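Local coordinates for response regulator (Caulobacter vibrioides, PDB 3N0R), which probably controls the general stress response by sequestering an anti-sigma factor through its sigma-like domain, under the control of a phosphorylatable receiver domain, at residues Y37-T42 with T47-V52; S71-L76 with A124-T129; V79-W84 with S116-L121; A173-A178 with K260-E265. The protein carries 1 engineered substitution. All blocks are in the same frame, centred on the assembly; numbering follows the deposited sequence.

Contact 1: residues Y37-T42 with T47-V52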
# COMPACT_ATOMS: atom_id res chain seq x y z
N TYR A 37 -4.34 -0.25 -2.14
CA TYR A 37 -3.48 -0.26 -3.31
C TYR A 37 -3.15 1.16 -3.78
O TYR A 37 -1.99 1.50 -4.00
CB TYR A 37 -4.17 -1.04 -4.43
CG TYR A 37 -3.49 -1.01 -5.79
CD1 TYR A 37 -2.27 -1.66 -6.00
CD2 TYR A 37 -4.07 -0.36 -6.86
CE1 TYR A 37 -1.67 -1.66 -7.24
CE2 TYR A 37 -3.47 -0.35 -8.11
CZ TYR A 37 -2.27 -1.01 -8.30
OH TYR A 37 -1.65 -1.02 -9.52
N ALA A 38 -4.19 1.98 -3.96
CA ALA A 38 -4.01 3.30 -4.53
C ALA A 38 -3.18 4.20 -3.62
O ALA A 38 -2.37 5.00 -4.09
CB ALA A 38 -5.37 3.93 -4.83
N ARG A 39 -3.40 4.09 -2.31
CA ARG A 39 -2.60 4.84 -1.35
C ARG A 39 -1.14 4.41 -1.40
O ARG A 39 -0.25 5.25 -1.37
CB ARG A 39 -3.13 4.64 0.07
CG ARG A 39 -4.49 5.24 0.33
CD ARG A 39 -4.90 5.03 1.77
NE ARG A 39 -6.32 5.28 1.95
CZ ARG A 39 -6.98 5.05 3.08
NH1 ARG A 39 -6.34 4.61 4.17
NH2 ARG A 39 -8.28 5.26 3.12
N ALA A 40 -0.88 3.10 -1.44
CA ALA A 40 0.49 2.61 -1.47
C ALA A 40 1.20 2.98 -2.77
O ALA A 40 2.40 3.25 -2.77
CB ALA A 40 0.53 1.10 -1.25
N LEU A 41 0.46 2.97 -3.87
CA LEU A 41 1.03 3.25 -5.18
C LEU A 41 1.34 4.75 -5.35
O LEU A 41 2.36 5.11 -5.93
CB LEU A 41 0.06 2.78 -6.26
CG LEU A 41 0.56 2.92 -7.70
CD1 LEU A 41 1.67 1.91 -8.00
CD2 LEU A 41 -0.61 2.73 -8.66
N THR A 42 0.47 5.61 -4.83
CA THR A 42 0.62 7.06 -5.00
C THR A 42 1.38 7.72 -3.85
O THR A 42 1.86 8.85 -3.99
CB THR A 42 -0.74 7.78 -5.13
OG1 THR A 42 -1.47 7.67 -3.91
CG2 THR A 42 -1.55 7.24 -6.31
N THR A 47 -4.95 11.32 -2.24
CA THR A 47 -4.87 11.04 -3.68
C THR A 47 -5.41 9.65 -3.99
O THR A 47 -6.24 9.49 -4.88
CB THR A 47 -3.42 11.17 -4.19
OG1 THR A 47 -2.95 12.49 -3.92
CG2 THR A 47 -3.36 10.90 -5.69
N GLY A 48 -4.94 8.65 -3.25
CA GLY A 48 -5.39 7.30 -3.51
C GLY A 48 -6.89 7.18 -3.34
O GLY A 48 -7.59 6.59 -4.17
N ASP A 49 -7.41 7.75 -2.26
CA ASP A 49 -8.85 7.70 -2.01
C ASP A 49 -9.63 8.38 -3.13
O ASP A 49 -10.67 7.90 -3.58
CB ASP A 49 -9.18 8.39 -0.69
CG ASP A 49 -8.76 7.60 0.53
OD1 ASP A 49 -8.44 6.39 0.39
OD2 ASP A 49 -8.76 8.17 1.64
N HIS A 50 -9.13 9.53 -3.57
CA HIS A 50 -9.82 10.29 -4.60
C HIS A 50 -9.89 9.49 -5.89
O HIS A 50 -10.93 9.45 -6.56
CB HIS A 50 -9.09 11.61 -4.82
CG HIS A 50 -9.79 12.53 -5.76
ND1 HIS A 50 -9.12 13.41 -6.57
CD2 HIS A 50 -11.11 12.73 -6.00
CE1 HIS A 50 -9.99 14.12 -7.28
NE2 HIS A 50 -11.21 13.73 -6.94
N TYR A 51 -8.78 8.85 -6.26
CA TYR A 51 -8.76 8.11 -7.52
C TYR A 51 -9.77 6.96 -7.47
O TYR A 51 -10.45 6.68 -8.47
CB TYR A 51 -7.35 7.59 -7.82
CG TYR A 51 -6.32 8.64 -8.19
CD1 TYR A 51 -6.64 10.00 -8.24
CD2 TYR A 51 -5.02 8.26 -8.51
CE1 TYR A 51 -5.68 10.94 -8.59
CE2 TYR A 51 -4.07 9.20 -8.86
CZ TYR A 51 -4.41 10.53 -8.90
OH TYR A 51 -3.45 11.47 -9.24
N VAL A 52 -9.88 6.31 -6.32
CA VAL A 52 -10.85 5.25 -6.16
C VAL A 52 -12.29 5.80 -6.25
O VAL A 52 -13.15 5.21 -6.90
CB VAL A 52 -10.64 4.48 -4.85
CG1 VAL A 52 -11.82 3.54 -4.58
CG2 VAL A 52 -9.34 3.72 -4.90
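Asp49 OD1 is gripped by two nitrogens of one arginine. Arg39 NE donates to it at 2.9 Å with an N-H...O angle of 152°, and Arg39 NH2 donates to the same Asp49 OD1 at 3.0 Å. This side-on salt bridge places the oxygen at the guanidinium edge, practically in its plane, while the carboxylate is turned steeply against that plane, at 68°. NH2 meets OD1 on its syn lone pair; NE meets the syn side well above the carboxylate plane. An arm extended from CG to NE carries the guanidinium to the acid on the next helix. Glu253 binds the same NH2, and NH1 reaches the carbonyls of Leu246 and Pro254; all three belong to the receiver part, so Arg39 links it to the sigma2-like part.

The two segments form a helical hairpin of the sigma2-like region: segments 37-42 and 47-52, on helices 31-42 and 45-60 joined by a tight turn, have axes that approach to 7.6 Å at 131°. Gly48 makes this closeness possible, since its bare CA comes within 4.3 Å of Arg39 CA. Ala38 CB lies against Gly48 O at 3.5 Å and also touches Val52 CG2.

At the turn end, Thr42 OG1 sits between its own backbone N and carbonyl carbon, from where it donates to Ala38 O at 2.8 Å. Thr42 N reaches that carbonyl from the opposite face of its plane. The methyl CG2 of Thr42 is thereby directed across the interface, 4.1 Å from both Thr47 CG2 and Tyr51 CE2.

Contact 2: residues S71-L76 with A124-T129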
# COMPACT_ATOMS: atom_id res chain seq x y z
N SER A 71 -13.60 -11.63 -12.77
CA SER A 71 -14.17 -11.47 -11.44
C SER A 71 -14.38 -9.98 -11.20
O SER A 71 -13.63 -9.15 -11.72
CB SER A 71 -13.24 -12.04 -10.38
OG SER A 71 -12.07 -11.24 -10.24
N PRO A 72 -15.39 -9.63 -10.40
CA PRO A 72 -15.58 -8.20 -10.12
C PRO A 72 -14.33 -7.53 -9.55
O PRO A 72 -14.07 -6.38 -9.88
CB PRO A 72 -16.73 -8.20 -9.11
CG PRO A 72 -17.52 -9.43 -9.46
CD PRO A 72 -16.49 -10.45 -9.87
N ARG A 73 -13.55 -8.22 -8.71
CA ARG A 73 -12.36 -7.60 -8.14
C ARG A 73 -11.35 -7.25 -9.23
O ARG A 73 -10.87 -6.12 -9.31
CB ARG A 73 -11.71 -8.47 -7.06
CG ARG A 73 -10.66 -7.70 -6.25
CD ARG A 73 -9.74 -8.59 -5.42
NE ARG A 73 -8.85 -7.75 -4.62
CZ ARG A 73 -7.64 -8.09 -4.20
NH1 ARG A 73 -7.13 -9.28 -4.50
NH2 ARG A 73 -6.93 -7.23 -3.48
N VAL A 74 -11.05 -8.21 -10.09
CA VAL A 74 -10.11 -7.97 -11.18
C VAL A 74 -10.67 -6.87 -12.11
O VAL A 74 -9.94 -5.97 -12.53
CB VAL A 74 -9.80 -9.25 -11.96
CG1 VAL A 74 -9.00 -8.95 -13.21
CG2 VAL A 74 -9.05 -10.23 -11.06
N ALA A 75 -11.95 -6.97 -12.44
CA ALA A 75 -12.58 -5.99 -13.32
C ALA A 75 -12.52 -4.57 -12.76
O ALA A 75 -12.33 -3.61 -13.51
CB ALA A 75 -14.02 -6.38 -13.62
N LEU A 76 -12.70 -4.43 -11.46
CA LEU A 76 -12.64 -3.12 -10.81
C LEU A 76 -11.23 -2.54 -10.94
O LEU A 76 -11.07 -1.36 -11.27
CB LEU A 76 -13.01 -3.25 -9.34
CG LEU A 76 -12.78 -2.01 -8.46
CD1 LEU A 76 -13.53 -0.80 -8.98
CD2 LEU A 76 -13.15 -2.30 -7.01
N ALA A 124 2.23 -8.71 -4.91
CA ALA A 124 2.74 -8.80 -3.53
C ALA A 124 1.84 -8.14 -2.48
O ALA A 124 1.66 -8.69 -1.39
CB ALA A 124 4.15 -8.24 -3.46
N LEU A 125 1.31 -6.96 -2.77
CA LEU A 125 0.46 -6.27 -1.80
C LEU A 125 -0.99 -6.74 -1.86
O LEU A 125 -1.61 -7.00 -0.83
CB LEU A 125 0.53 -4.75 -1.99
CG LEU A 125 -0.20 -3.92 -0.93
CD1 LEU A 125 0.48 -4.05 0.43
CD2 LEU A 125 -0.26 -2.47 -1.36
N GLU A 126 -1.52 -6.87 -3.07
CA GLU A 126 -2.94 -7.14 -3.24
C GLU A 126 -3.28 -8.62 -3.42
O GLU A 126 -4.44 -9.00 -3.34
CB GLU A 126 -3.50 -6.31 -4.40
CG GLU A 126 -3.38 -4.81 -4.13
CD GLU A 126 -4.11 -4.39 -2.87
OE1 GLU A 126 -5.30 -4.75 -2.75
OE2 GLU A 126 -3.51 -3.71 -1.99
N GLY A 127 -2.27 -9.45 -3.64
CA GLY A 127 -2.47 -10.88 -3.74
C GLY A 127 -3.08 -11.40 -5.03
O GLY A 127 -3.55 -12.54 -5.06
N PHE A 128 -3.06 -10.61 -6.09
CA PHE A 128 -3.48 -11.14 -7.39
C PHE A 128 -2.43 -12.13 -7.90
O PHE A 128 -1.23 -11.97 -7.64
CB PHE A 128 -3.65 -10.01 -8.41
CG PHE A 128 -4.85 -9.15 -8.17
CD1 PHE A 128 -6.12 -9.65 -8.35
CD2 PHE A 128 -4.71 -7.82 -7.79
CE1 PHE A 128 -7.23 -8.86 -8.15
CE2 PHE A 128 -5.82 -7.02 -7.58
CZ PHE A 128 -7.08 -7.54 -7.77
N THR A 129 -2.87 -13.13 -8.64
CA THR A 129 -1.92 -13.99 -9.36
C THR A 129 -1.31 -13.19 -10.52
O THR A 129 -1.88 -12.17 -10.94
CB THR A 129 -2.63 -15.21 -9.96
OG1 THR A 129 -3.53 -14.77 -10.98
CG2 THR A 129 -3.40 -15.95 -8.88
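The N-terminal turn of helix 72-84, in the sigma2-like region, meets the turn that follows helix 115-125 and leads into helix 130-137, and Arg73 is the side chain that spans the gap. Its CG stands opposite the backbone N (chi1 -167°) and the chain stays stretched to NE, which brings the guanidinium end-on to Glu126. Both terminal nitrogens donate to one backbone oxygen: Arg73 NH1 to Glu126 O at 2.9 Å, and Arg73 NH2 to Glu126 O at 3.1 Å. The second bond arrives in the carbonyl plane on a lone pair, whereas the first comes from a donor tilted 29° from that plane. NH2 also forms a salt bridge with Glu126 OE1 at 3.1 Å, made possible by the bend of the glutamate chain. That carboxylate has further partners, Tyr77 OH on OE1 and Arg36 on OE2.

Beneath the guanidinium lies Phe128. The two flat groups stack with their planes 23° apart, and Arg73 CZ stands 4.1 Å from the ring centroid, an off-centre cation-pi contact. The aliphatic arm continues along the ring, with Arg73 CD 3.7 Å from Phe128 CZ. Val74 CG2 packs obliquely on Phe128 CE1 at 3.7 Å, while Tyr77 meets the ring edge-to-face. On the helix side, Ser71 is the N-cap, its OG accepting from Val74 N at 3.2 Å.

In the conformer described, edge bonds to Glu126 O and the ring beneath one face hold the guanidinium, though a second conformer means the arm is not locked; its positive charge would be partly offset by the carboxylate of Glu126.

Contact 3: residues V79-W84 with S116-L121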
# COMPACT_ATOMS: atom_id res chain seq x y z
N VAL A 79 -10.63 -1.31 -14.48
CA VAL A 79 -11.24 -0.00 -14.69
C VAL A 79 -10.39 1.11 -14.06
O VAL A 79 -10.14 2.14 -14.69
CB VAL A 79 -12.68 0.02 -14.14
CG1 VAL A 79 -13.18 1.44 -13.95
CG2 VAL A 79 -13.60 -0.77 -15.08
N PHE A 80 -9.92 0.89 -12.84
CA PHE A 80 -9.06 1.85 -12.17
C PHE A 80 -7.82 2.15 -13.03
O PHE A 80 -7.43 3.31 -13.20
CB PHE A 80 -8.64 1.30 -10.81
CG PHE A 80 -7.79 2.24 -10.00
CD1 PHE A 80 -6.41 2.28 -10.18
CD2 PHE A 80 -8.36 3.10 -9.07
CE1 PHE A 80 -5.62 3.14 -9.43
CE2 PHE A 80 -7.58 3.96 -8.31
CZ PHE A 80 -6.22 4.00 -8.50
N HIS A 81 -7.22 1.11 -13.59
CA HIS A 81 -6.05 1.28 -14.44
C HIS A 81 -6.35 1.99 -15.76
O HIS A 81 -5.53 2.77 -16.25
CB HIS A 81 -5.40 -0.08 -14.70
CG HIS A 81 -4.46 -0.49 -13.61
ND1 HIS A 81 -3.11 -0.62 -13.84
CD2 HIS A 81 -4.65 -0.75 -12.30
CE1 HIS A 81 -2.50 -0.96 -12.71
NE2 HIS A 81 -3.41 -1.03 -11.76
N ALA A 82 -7.51 1.72 -16.35
CA ALA A 82 -7.93 2.43 -17.57
C ALA A 82 -8.05 3.93 -17.31
O ALA A 82 -7.64 4.75 -18.14
CB ALA A 82 -9.25 1.86 -18.09
N ILE A 83 -8.64 4.29 -16.17
CA ILE A 83 -8.84 5.69 -15.84
C ILE A 83 -7.53 6.40 -15.51
O ILE A 83 -7.27 7.48 -16.03
CB ILE A 83 -9.84 5.87 -14.68
CG1 ILE A 83 -11.23 5.36 -15.10
CG2 ILE A 83 -9.91 7.32 -14.24
CD1 ILE A 83 -12.23 5.23 -13.95
N TRP A 84 -6.70 5.77 -14.67
CA TRP A 84 -5.58 6.48 -14.05
C TRP A 84 -4.18 6.12 -14.55
O TRP A 84 -3.27 6.94 -14.42
CB TRP A 84 -5.62 6.30 -12.52
CG TRP A 84 -6.84 6.90 -11.89
CD1 TRP A 84 -7.91 6.23 -11.36
CD2 TRP A 84 -7.12 8.29 -11.75
NE1 TRP A 84 -8.85 7.13 -10.91
CE2 TRP A 84 -8.39 8.40 -11.14
CE3 TRP A 84 -6.43 9.46 -12.10
CZ2 TRP A 84 -8.97 9.64 -10.86
CZ3 TRP A 84 -7.01 10.68 -11.82
CH2 TRP A 84 -8.27 10.77 -11.21
N SER A 116 6.16 -1.40 -13.70
CA SER A 116 6.83 -2.42 -12.90
C SER A 116 6.33 -2.41 -11.46
O SER A 116 6.07 -3.46 -10.86
CB SER A 116 8.34 -2.22 -12.93
OG SER A 116 8.67 -0.90 -12.53
N ARG A 117 6.19 -1.22 -10.90
CA ARG A 117 5.75 -1.10 -9.51
C ARG A 117 4.28 -1.47 -9.34
O ARG A 117 3.91 -2.09 -8.34
CB ARG A 117 6.00 0.32 -8.99
CG ARG A 117 5.91 0.42 -7.49
CD ARG A 117 6.95 -0.45 -6.76
NE ARG A 117 8.32 -0.16 -7.16
CZ ARG A 117 9.23 0.46 -6.41
NH1 ARG A 117 8.93 0.88 -5.18
NH2 ARG A 117 10.46 0.65 -6.88
N GLN A 118 3.46 -1.14 -10.34
CA GLN A 118 2.08 -1.58 -10.34
C GLN A 118 2.01 -3.11 -10.30
O GLN A 118 1.28 -3.68 -9.50
CB GLN A 118 1.36 -1.07 -11.59
CG GLN A 118 1.29 0.44 -11.68
CD GLN A 118 0.92 0.88 -13.08
OE1 GLN A 118 0.15 0.21 -13.76
NE2 GLN A 118 1.48 2.01 -13.52
N ALA A 119 2.77 -3.77 -11.17
CA ALA A 119 2.75 -5.23 -11.24
C ALA A 119 3.16 -5.85 -9.90
O ALA A 119 2.55 -6.81 -9.42
CB ALA A 119 3.65 -5.74 -12.36
N PHE A 120 4.20 -5.28 -9.29
CA PHE A 120 4.65 -5.77 -8.01
C PHE A 120 3.61 -5.56 -6.92
O PHE A 120 3.34 -6.47 -6.14
CB PHE A 120 5.96 -5.08 -7.63
CG PHE A 120 6.52 -5.58 -6.35
CD1 PHE A 120 7.25 -6.77 -6.31
CD2 PHE A 120 6.29 -4.90 -5.16
CE1 PHE A 120 7.74 -7.26 -5.12
CE2 PHE A 120 6.78 -5.39 -3.97
CZ PHE A 120 7.51 -6.57 -3.96
N LEU A 121 3.01 -4.38 -6.85
CA LEU A 121 2.00 -4.17 -5.82
C LEU A 121 0.74 -5.03 -6.04
O LEU A 121 0.16 -5.54 -5.08
CB LEU A 121 1.62 -2.70 -5.68
CG LEU A 121 2.74 -1.78 -5.17
CD1 LEU A 121 2.18 -0.38 -4.98
CD2 LEU A 121 3.36 -2.29 -3.88
O HOH W 1 -1.16 0.28 -16.09
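Helices 72-84 and 115-125 stay well apart here, the nearest CA atoms, those of His81 and Gln118, being 9.5 Å from each other, so that two polar side chains bridge the gap. The two run antiparallel alongside each other, with the imidazole and amide planes 61° apart. Gln118 OE1 faces the imidazole rim, 3.1 Å from His81 CE1. His81 ND1 is 3.4 Å from the same OE1, but the angle is too poor for a hydrogen bond. A water makes the polar link instead: it donates to Gln118 OE1 at 2.7 Å and sits in the imidazole plane, 3.1 Å from His81 ND1. An amide chain extended beyond CG carries OE1 to both ring and water. The other ends are tied down elsewhere, Gln118 NE2 to the carbonyl of Ala113 and His81 NE2 to the hydroxyl of Tyr37, so both flat groups are anchored at two points. Leu137 of helix 130-137 touches both side chains. This is a buried, water-mediated polar bridge between two helices of the all-helical sigma-like half, joining the region resembling sigma2 to the one that follows it.

Contact 4: residues A173-A178 with K260-E265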
# COMPACT_ATOMS: atom_id res chain seq x y z
N ALA A 173 4.91 -9.25 17.47
CA ALA A 173 6.12 -8.43 17.52
C ALA A 173 7.31 -9.22 16.98
O ALA A 173 8.11 -8.71 16.19
CB ALA A 173 6.39 -7.96 18.94
N ALA A 174 7.44 -10.47 17.42
CA ALA A 174 8.54 -11.32 16.98
C ALA A 174 8.44 -11.63 15.48
O ALA A 174 9.46 -11.67 14.79
CB ALA A 174 8.58 -12.59 17.79
N ASP A 175 7.22 -11.86 15.00
CA ASP A 175 7.00 -12.16 13.58
C ASP A 175 7.44 -10.98 12.73
O ASP A 175 8.11 -11.16 11.71
CB ASP A 175 5.52 -12.39 13.27
CG ASP A 175 5.00 -13.73 13.73
OD1 ASP A 175 5.78 -14.64 14.06
OD2 ASP A 175 3.75 -13.88 13.73
N ILE A 176 7.04 -9.77 13.11
CA ILE A 176 7.38 -8.62 12.29
C ILE A 176 8.88 -8.30 12.37
O ILE A 176 9.48 -7.92 11.37
CB ILE A 176 6.46 -7.39 12.54
CG1 ILE A 176 6.62 -6.36 11.42
CG2 ILE A 176 6.73 -6.76 13.87
CD1 ILE A 176 6.21 -6.85 10.04
N GLU A 177 9.50 -8.49 13.53
CA GLU A 177 10.95 -8.33 13.63
C GLU A 177 11.65 -9.28 12.65
O GLU A 177 12.62 -8.90 11.98
CB GLU A 177 11.45 -8.58 15.06
CG GLU A 177 12.98 -8.49 15.21
CD GLU A 177 13.69 -9.82 14.93
OE1 GLU A 177 13.04 -10.88 14.94
OE2 GLU A 177 14.92 -9.80 14.68
N ALA A 178 11.17 -10.51 12.58
CA ALA A 178 11.80 -11.50 11.71
C ALA A 178 11.69 -11.08 10.25
O ALA A 178 12.65 -11.17 9.49
CB ALA A 178 11.18 -12.87 11.92
N LYS A 260 -2.16 -8.03 10.28
CA LYS A 260 -1.73 -9.17 11.08
C LYS A 260 -2.91 -10.15 11.16
O LYS A 260 -4.05 -9.71 11.25
CB LYS A 260 -1.28 -8.73 12.48
CG LYS A 260 -2.35 -7.95 13.26
CD LYS A 260 -1.93 -7.67 14.70
CE LYS A 260 -3.01 -6.89 15.43
NZ LYS A 260 -2.67 -6.63 16.86
N PRO A 261 -2.65 -11.47 11.08
CA PRO A 261 -1.34 -12.11 10.93
C PRO A 261 -0.71 -11.83 9.56
O PRO A 261 -1.41 -11.57 8.59
CB PRO A 261 -1.66 -13.60 11.06
CG PRO A 261 -3.08 -13.72 10.61
CD PRO A 261 -3.75 -12.45 11.07
N PHE A 262 0.62 -11.90 9.50
CA PHE A 262 1.36 -11.40 8.35
C PHE A 262 1.47 -12.39 7.20
O PHE A 262 1.75 -13.56 7.40
CB PHE A 262 2.77 -10.97 8.79
CG PHE A 262 2.76 -9.98 9.92
CD1 PHE A 262 2.18 -8.74 9.75
CD2 PHE A 262 3.30 -10.31 11.16
CE1 PHE A 262 2.16 -7.82 10.79
CE2 PHE A 262 3.28 -9.39 12.20
CZ PHE A 262 2.70 -8.14 12.02
N GLN A 263 1.26 -11.88 5.99
CA GLN A 263 1.70 -12.57 4.79
C GLN A 263 2.96 -11.84 4.37
O GLN A 263 2.90 -10.65 4.10
CB GLN A 263 0.64 -12.49 3.69
CG GLN A 263 -0.53 -13.42 3.91
CD GLN A 263 -1.48 -13.43 2.73
OE1 GLN A 263 -2.07 -12.40 2.39
NE2 GLN A 263 -1.64 -14.59 2.10
N PRO A 264 4.10 -12.55 4.32
CA PRO A 264 5.40 -11.91 4.11
C PRO A 264 5.49 -10.96 2.92
O PRO A 264 6.09 -9.90 3.05
CB PRO A 264 6.35 -13.10 3.92
CG PRO A 264 5.72 -14.19 4.71
CD PRO A 264 4.23 -14.00 4.55
N GLU A 265 4.91 -11.32 1.77
CA GLU A 265 5.06 -10.47 0.60
C GLU A 265 4.37 -9.13 0.77
O GLU A 265 4.81 -8.14 0.20
CB GLU A 265 4.56 -11.18 -0.67
CG GLU A 265 5.51 -12.27 -1.18
CD GLU A 265 6.79 -11.70 -1.79
OE1 GLU A 265 6.73 -11.19 -2.93
OE2 GLU A 265 7.85 -11.77 -1.12
O HOH W 2 1.61 -13.28 11.92
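Phe262 turns its ring towards helix 170-182, docking the loop after the last strand of the receiver domain onto the first helix of this doubly wound, five-stranded parallel fold. The close packing is on the side of buried Ile176. Its CG1 branch, opposite the backbone N at chi1 -165°, carries the terminal methyl over the face of the aromatic ring: in the conformer described, Ile176 CD1 stands 4.2 Å from the centroid of Phe262 and 11° off the ring normal, a CH-pi contact. Nearer the helix backbone, Ile176 CB touches Phe262 CE2 at 3.8 Å. Ile172 and Leu179 of the same helix add further apolar contacts to the phenyl group, while Ile176 also touches Ile165 of strand 162-166, so the aromatic anchor connects through it to the sheet.

The Asp175 side is partly exposed and more polar. Its methylene lies at the ring edge, near the plane, with Asp175 CB 3.7 Å from Phe262 CD2, but the carboxylate reaches the loop only through a water.

Two residues before Phe262, Lys260 directly follows strand 257-259 and precedes a cis peptide bond to Pro261. Such a lysine and cis-proline pair is a familiar feature of receiver domains. Here the Lys260 ammonium forms salt bridges with Glu169 and with Asp212, the predicted phosphorylation site, which is unmodified in this structure. The docking of Phe262 thus lies close along the chain to the phosphoacceptor pocket. In the water bridge, one molecule donates to Asp175 OD2 at 2.9 Å and accepts from Phe262 N at 3.0 Å.

In the fold
Contacts 1, 2 and 3 are buried in the helical sigma-like half, whereas contact 4 is a partly buried contact of the receiver domain. Contacts 2 and 3 use the same helix pair, 72-84 with 115-125, and contact 3 is nested within the chain loop that contact 2 closes; one relies on a stacked, charged arginine, the other on water between a histidine and a glutamine. Contact 1 joins consecutive helices at close range and meets contact 3 through Tyr37 and His81, and through Tyr51 and Trp84. Contact 4, mainly apolar, lies about 22 Å from contact 2, centre to centre, yet Ala124 touches Glu265 where helix 264-277 packs against the sigma-like half.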